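Local coordinates for protein L-asparaginase 1 (Escherichia coli, PDB 6NXC) that catalyses the hydrolysis of L-asparagine to L-aspartate and ammonium as an allosterically regulated homotetramer, at residues T111-A115 / R180-A184; V134-Q138 / L169-N173. The protein carries 1 engineered substitution. All blocks are in the same frame, centred on the assembly; numbering follows the deposited sequence.

Interaction 1 of 2, residues T111-A115 / R180-A184; sequences TDTMA and RTAKA. Engineered in segment 180-184: Ala182 (natural residue Thr). With EDO (1,2-ethanediol), chain R.
NZ of Lys183 is held by three oxygens: OG1 of Thr111, OD1 of Asp112 and O1 of a bound 1,2-ethanediol, probably from the crystallisation liquor. Lys183 NZ donates to Thr111 OG1 at 2.8 Å. The salt bridge from Lys183 NZ to Asp112 OD1, at 2.9 Å, meets the carboxylate oxygen nearly along the C-O axis. The diol bridges the pair, taking a bond from Lys183 NZ through O1 at 2.6 Å and giving one to Asp112 OD1 through O2 at 2.7 Å. Lys183 gets there as an extended chain, with CG anti to its backbone N (chi1 -171°), and CD passes the Thr111 carbonyl on the way. A methionine in its place would probably leave Thr111 OG1 and Asp112 OD1 without the donor they share, and the carboxylate without its salt-bridge partner. Farther along, at the start of helix 114-124, Ala115 CB packs 3.3 Å from Thr181 OG1 and 4.0 Å from Ala182 CA; that hydroxyl bonds to Gly178 O. Ala182 is an engineered substitution for threonine; its CB points away from this contact, and the residue touches a bound asparagine. The backbone nitrogens of Thr111 and Asp112, both substrate-binding residues, hold a citrate, probably also from the liquor, while Asp112 OD2 bonds to Asn266 of the second subunit. The Thr-Lys-Asp cluster is consistent with the catalytic triad known in this family. Lys183 thus ties the side chains of two neighbouring substrate-binding residues to strand 182-183, whose first residue, Ala182, lies at the allosteric pocket.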
ATOM      1  N   THR B 111       5.768 -22.899   3.153  1.00 14.62           N
ATOM      2  CA  THR B 111       5.928 -21.517   2.621  1.00 16.51           C
ATOM      3  C   THR B 111       7.420 -21.161   2.420  1.00 16.28           C
ATOM      4  O   THR B 111       7.737 -20.356   1.507  1.00 16.57           O
ATOM      5  CB  THR B 111       5.226 -20.480   3.521  1.00 17.48           C
ATOM      6  OG1 THR B 111       5.841 -20.628   4.821  1.00 18.24           O
ATOM      7  CG2 THR B 111       3.730 -20.725   3.473  1.00 18.97           C
ATOM      8  N   ASP B 112       8.355 -21.735   3.163  1.00 15.64           N
ATOM      9  CA  ASP B 112       9.734 -21.175   3.196  1.00 15.98           C
ATOM     10  C   ASP B 112      10.365 -21.191   1.811  1.00 16.14           C
ATOM     11  O   ASP B 112      11.094 -20.229   1.468  1.00 16.29           O
ATOM     12  CB  ASP B 112      10.605 -21.894   4.225  1.00 16.13           C
ATOM     13  CG  ASP B 112      10.447 -21.395   5.654  1.00 19.33           C
ATOM     14  OD1 ASP B 112       9.734 -20.444   5.892  1.00 19.53           O
ATOM     15  OD2 ASP B 112      11.024 -22.045   6.503  1.00 22.89           O
ATOM     16  N   THR B 113      10.129 -22.218   0.995  1.00 12.82           N
ATOM     17  CA  THR B 113      10.796 -22.310  -0.332  1.00 13.16           C
ATOM     18  C   THR B 113       9.737 -22.474  -1.415  1.00 17.18           C
ATOM     19  O   THR B 113      10.089 -22.831  -2.536  1.00 15.38           O
ATOM     20  CB  THR B 113      11.897 -23.360  -0.370  1.00 17.28           C
ATOM     21  OG1 THR B 113      11.279 -24.671  -0.340  1.00 17.65           O
ATOM     22  CG2 THR B 113      12.885 -23.201   0.755  1.00 15.91           C
ATOM     23  N   MET B 114       8.523 -22.130  -1.141  1.00 15.25           N
ATOM     24  CA  MET B 114       7.421 -22.262  -2.153  1.00 16.97           C
ATOM     25  C   MET B 114       7.733 -21.455  -3.421  1.00 15.93           C
ATOM     26  O   MET B 114       7.395 -21.945  -4.490  1.00 15.38           O
ATOM     27  CB  MET B 114       6.130 -21.659  -1.623  1.00 18.18           C
ATOM     28  CG  MET B 114       4.952 -22.205  -2.345  1.00 19.89           C
ATOM     29  SD  MET B 114       3.375 -21.396  -1.710  1.00 22.65           S
ATOM     30  CE  MET B 114       3.311 -22.093  -0.148  1.00 15.20           C
ATOM     31  N   ALA B 115       8.325 -20.269  -3.275  1.00 14.45           N
ATOM     32  CA  ALA B 115       8.610 -19.484  -4.476  1.00 14.19           C
ATOM     33  C   ALA B 115       9.722 -20.147  -5.294  1.00 16.23           C
ATOM     34  O   ALA B 115       9.718 -19.926  -6.561  1.00 14.57           O
ATOM     35  CB  ALA B 115       8.879 -18.054  -4.103  1.00 16.27           C
ATOM     36  N   ARG B 180       7.695 -15.023 -10.614  1.00 12.38           N
ATOM     37  CA  ARG B 180       7.851 -13.626 -10.191  1.00 13.22           C
ATOM     38  C   ARG B 180       7.710 -13.446  -8.690  1.00 12.61           C
ATOM     39  O   ARG B 180       7.747 -12.320  -8.258  1.00 14.23           O
ATOM     40  CB  ARG B 180       6.767 -12.819 -10.932  1.00 14.01           C
ATOM     41  CG  ARG B 180       7.027 -12.752 -12.414  1.00 14.59           C
ATOM     42  CD  ARG B 180       8.217 -11.800 -12.737  1.00 14.26           C
ATOM     43  NE  ARG B 180       8.134 -11.377 -14.111  1.00 13.77           N
ATOM     44  CZ  ARG B 180       8.590 -10.223 -14.547  1.00 15.83           C
ATOM     45  NH1 ARG B 180       8.385  -9.838 -15.781  1.00 16.70           N
ATOM     46  NH2 ARG B 180       9.231  -9.417 -13.718  1.00 16.21           N
ATOM     47  N   THR B 181       7.453 -14.538  -7.966  1.00 13.34           N
ATOM     48  CA  THR B 181       7.118 -14.447  -6.534  1.00 13.63           C
ATOM     49  C   THR B 181       8.335 -14.560  -5.635  1.00 15.21           C
ATOM     50  O   THR B 181       9.404 -15.154  -6.014  1.00 16.83           O
ATOM     51  CB  THR B 181       6.161 -15.502  -6.028  1.00 19.21           C
ATOM     52  OG1 THR B 181       6.741 -16.789  -6.212  1.00 17.28           O
ATOM     53  CG2 THR B 181       4.840 -15.411  -6.698  1.00 20.40           C
ATOM     54  N   ALA B 182       8.162 -14.027  -4.433  1.00 14.97           N
ATOM     55  CA  ALA B 182       9.187 -14.185  -3.361  1.00 14.56           C
ATOM     56  C   ALA B 182       8.400 -14.141  -2.048  1.00 14.30           C
ATOM     57  O   ALA B 182       7.352 -13.401  -1.977  1.00 15.61           O
ATOM     58  CB  ALA B 182      10.227 -13.114  -3.399  1.00 16.62           C
ATOM     59  N   LYS B 183       8.859 -14.875  -1.057  1.00 15.58           N
ATOM     60  CA  LYS B 183       8.258 -14.771   0.286  1.00 16.25           C
ATOM     61  C   LYS B 183       8.785 -13.482   0.876  1.00 19.73           C
ATOM     62  O   LYS B 183       9.877 -13.529   1.344  1.00 23.05           O
ATOM     63  CB  LYS B 183       8.581 -15.914   1.239  1.00 16.39           C
ATOM     64  CG  LYS B 183       7.809 -15.917   2.538  1.00 16.49           C
ATOM     65  CD  LYS B 183       8.040 -17.248   3.283  1.00 19.45           C
ATOM     66  CE  LYS B 183       7.442 -17.258   4.659  1.00 25.32           C
ATOM     67  NZ  LYS B 183       7.624 -18.583   5.330  1.00 21.95           N
ATOM     68  N   ALA B 184       7.956 -12.476   1.025  1.00 17.25           N
ATOM     69  CA  ALA B 184       8.409 -11.120   1.407  1.00 18.54           C
ATOM     70  C   ALA B 184       8.064 -10.857   2.869  1.00 17.87           C
ATOM     71  O   ALA B 184       8.689  -9.978   3.479  1.00 19.39           O
ATOM     72  CB  ALA B 184       7.782 -10.111   0.490  1.00 21.90           C
TER
HETATM   73  C1  EDO R9105       6.988 -18.538   8.702  1.00 32.56           C
HETATM   74  O1  EDO R9105       7.405 -17.613   7.728  1.00 25.50           O
HETATM   75  C2  EDO R9105       7.719 -19.864   8.760  1.00 35.81           C
HETATM   76  O2  EDO R9105       9.183 -19.849   8.516  1.00 25.38           O

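Interaction 2 of 2, residues V134-Q138 / L169-N173; sequences VTGSQ and LFFNN
Val134 and Leu169 are paired as parallel neighbours in the sheet, and the backbone bond between their strands runs from Phe170 N to Val134 O at 2.9 Å. The same carbonyl oxygen also receives a CA-H...O contact from Leu169 CA at 3.2 Å. A side chain extends the polar link: Thr135 OG1, turned anti to its own backbone N (chi1 -157°), donates to Phe170 O at 2.6 Å, tilted 34° from the carbonyl plane. The remaining contact is made by the Phe171 ring. It lies against residues 136-138, with Phe171 CE1 3.5 Å from Gly136 O and CZ 3.9 Å from Ser137 CA. Gln138 sets its backbone N at the ring edge and its CG 4.0 Å from Phe171 CZ, and its amide plane stands 74° from the ring. That amide is fixed by bonds from NE2 to Gly188 O and Ala186 O, whereas Gly136 N is buried with no partner. The strands belong to a beta-alpha-beta unit whose crossover through helix 148-161 is left-handed, a rare feature known from this family. Asn151 and Asn154 of that helix touch Thr135 and Phe170 on one face; on the other, Val134 and Leu169 pack against Met114 of helix 114-124, while strand 104-108 flanks Val134 and Thr135.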
ATOM      1  N   VAL B 134       0.772 -23.563  -6.857  1.00 13.53           N
ATOM      2  CA  VAL B 134       1.423 -23.886  -5.593  1.00 14.77           C
ATOM      3  C   VAL B 134       0.737 -23.035  -4.523  1.00 15.30           C
ATOM      4  O   VAL B 134       0.573 -21.842  -4.743  1.00 14.26           O
ATOM      5  CB  VAL B 134       2.938 -23.635  -5.696  1.00 16.78           C
ATOM      6  CG1 VAL B 134       3.684 -24.107  -4.490  1.00 18.41           C
ATOM      7  CG2 VAL B 134       3.562 -24.249  -6.977  1.00 13.98           C
ATOM      8  N   THR B 135       0.477 -23.629  -3.383  1.00 12.77           N
ATOM      9  CA  THR B 135      -0.119 -22.954  -2.189  1.00 14.26           C
ATOM     10  C   THR B 135       0.279 -23.670  -0.904  1.00 16.01           C
ATOM     11  O   THR B 135       0.900 -24.731  -0.913  1.00 14.13           O
ATOM     12  CB  THR B 135      -1.648 -22.781  -2.384  1.00 17.00           C
ATOM     13  OG1 THR B 135      -2.050 -21.706  -1.523  1.00 18.38           O
ATOM     14  CG2 THR B 135      -2.491 -24.001  -2.067  1.00 18.57           C
ATOM     15  N   GLY B 136      -0.115 -23.069   0.211  1.00 11.75           N
ATOM     16  CA  GLY B 136       0.155 -23.581   1.540  1.00 15.16           C
ATOM     17  C   GLY B 136      -0.366 -22.612   2.559  1.00 15.22           C
ATOM     18  O   GLY B 136      -1.433 -22.023   2.304  1.00 15.53           O
ATOM     19  N   SER B 137       0.204 -22.652   3.758  1.00 15.65           N
ATOM     20  CA  SER B 137      -0.322 -21.772   4.787  1.00 16.56           C
ATOM     21  C   SER B 137       0.747 -21.433   5.788  1.00 14.53           C
ATOM     22  O   SER B 137       1.787 -22.124   5.919  1.00 17.34           O
ATOM     23  CB  SER B 137      -1.484 -22.419   5.501  1.00 23.13           C
ATOM     24  OG  SER B 137      -1.054 -23.601   6.085  1.00 25.31           O
ATOM     25  N   GLN B 138       0.556 -20.292   6.368  1.00 17.20           N
ATOM     26  CA  GLN B 138       1.459 -19.788   7.401  1.00 18.79           C
ATOM     27  C   GLN B 138       1.143 -20.449   8.739  1.00 19.16           C
ATOM     28  O   GLN B 138       2.024 -20.436   9.599  1.00 22.15           O
ATOM     29  CB  GLN B 138       1.317 -18.282   7.580  1.00 18.96           C
ATOM     30  CG  GLN B 138       1.883 -17.490   6.444  1.00 17.79           C
ATOM     31  CD  GLN B 138       3.363 -17.228   6.593  1.00 20.63           C
ATOM     32  OE1 GLN B 138       4.140 -18.202   6.520  1.00 25.16           O
ATOM     33  NE2 GLN B 138       3.741 -15.963   6.772  1.00 20.71           N
ATOM     34  N   LEU B 169       1.221 -19.255  -8.082  1.00 14.43           N
ATOM     35  CA  LEU B 169       1.299 -19.364  -6.627  1.00 13.78           C
ATOM     36  C   LEU B 169       0.083 -18.614  -6.077  1.00 15.55           C
ATOM     37  O   LEU B 169      -0.091 -17.423  -6.462  1.00 14.15           O
ATOM     38  CB  LEU B 169       2.651 -18.799  -6.122  1.00 13.51           C
ATOM     39  CG  LEU B 169       2.914 -19.045  -4.654  1.00 17.64           C
ATOM     40  CD1 LEU B 169       4.440 -19.037  -4.446  1.00 17.61           C
ATOM     41  CD2 LEU B 169       2.172 -18.035  -3.800  1.00 18.30           C
ATOM     42  N   PHE B 170      -0.764 -19.285  -5.302  1.00 13.56           N
ATOM     43  CA  PHE B 170      -1.996 -18.675  -4.692  1.00 14.24           C
ATOM     44  C   PHE B 170      -1.798 -18.442  -3.217  1.00 13.22           C
ATOM     45  O   PHE B 170      -1.384 -19.398  -2.542  1.00 16.87           O
ATOM     46  CB  PHE B 170      -3.222 -19.568  -4.858  1.00 15.80           C
ATOM     47  CG  PHE B 170      -4.426 -18.765  -4.554  1.00 17.79           C
ATOM     48  CD1 PHE B 170      -4.828 -18.662  -3.189  1.00 20.56           C
ATOM     49  CD2 PHE B 170      -5.105 -18.087  -5.532  1.00 20.77           C
ATOM     50  CE1 PHE B 170      -5.909 -17.874  -2.877  1.00 23.25           C
ATOM     51  CE2 PHE B 170      -6.184 -17.277  -5.187  1.00 19.38           C
ATOM     52  CZ  PHE B 170      -6.523 -17.121  -3.865  1.00 20.00           C
ATOM     53  N   PHE B 171      -1.903 -17.225  -2.780  1.00 13.89           N
ATOM     54  CA  PHE B 171      -1.848 -16.945  -1.333  1.00 12.74           C
ATOM     55  C   PHE B 171      -2.674 -15.728  -0.976  1.00 14.50           C
ATOM     56  O   PHE B 171      -2.559 -14.736  -1.664  1.00 17.00           O
ATOM     57  CB  PHE B 171      -0.359 -16.816  -0.949  1.00 12.85           C
ATOM     58  CG  PHE B 171       0.007 -17.434   0.362  1.00 14.32           C
ATOM     59  CD1 PHE B 171       0.319 -18.765   0.440  1.00 17.68           C
ATOM     60  CD2 PHE B 171       0.101 -16.662   1.490  1.00 15.35           C
ATOM     61  CE1 PHE B 171       0.697 -19.326   1.647  1.00 13.23           C
ATOM     62  CE2 PHE B 171       0.360 -17.238   2.703  1.00 14.67           C
ATOM     63  CZ  PHE B 171       0.719 -18.572   2.776  1.00 16.91           C
ATOM     64  N   ASN B 172      -3.495 -15.790   0.094  1.00 15.13           N
ATOM     65  CA  ASN B 172      -4.148 -14.553   0.598  1.00 17.58           C
ATOM     66  C   ASN B 172      -4.898 -13.798  -0.505  1.00 15.90           C
ATOM     67  O   ASN B 172      -4.657 -12.600  -0.732  1.00 17.90           O
ATOM     68  CB  ASN B 172      -3.072 -13.653   1.202  1.00 20.28           C
ATOM     69  CG  ASN B 172      -3.650 -12.520   2.048  1.00 23.23           C
ATOM     70  OD1 ASN B 172      -3.335 -11.344   1.847  1.00 24.86           O
ATOM     71  ND2 ASN B 172      -4.465 -12.896   3.000  1.00 21.90           N
ATOM     72  N   ASN B 173      -5.761 -14.489  -1.241  1.00 18.35           N
ATOM     73  CA  ASN B 173      -6.708 -13.945  -2.222  1.00 16.66           C
ATOM     74  C   ASN B 173      -6.055 -13.447  -3.486  1.00 15.84           C
ATOM     75  O   ASN B 173      -6.718 -12.622  -4.180  1.00 19.04           O
ATOM     76  CB  ASN B 173      -7.596 -12.845  -1.569  1.00 19.46           C
ATOM     77  CG  ASN B 173      -8.421 -13.447  -0.450  1.00 24.39           C
ATOM     78  OD1 ASN B 173      -8.286 -13.053   0.684  1.00 34.20           O
ATOM     79  ND2 ASN B 173      -9.087 -14.513  -0.743  1.00 22.63           N
TER

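In the fold
Both contacts are largely buried in the N-terminal family region, their centres 10 Å apart. Interaction 2 joins adjacent strands of the main sheet, so backbone bonding and an aromatic ring dominate. Interaction 1 lies beyond the sheet, where the turn leading into helix 114-124 meets the short strand 182-183; its partly exposed salt-bridged pair faces the substrate site and a second subunit. The two meet through Met114, which lies against Val134 and Thr135, and through Thr111, whose methyl packs on Ser137 O and whose hydroxyl has a weak hydrogen bond with Gln138 OE1. Residues 134-138 therefore back the polar cluster of 111-115 and 180-184.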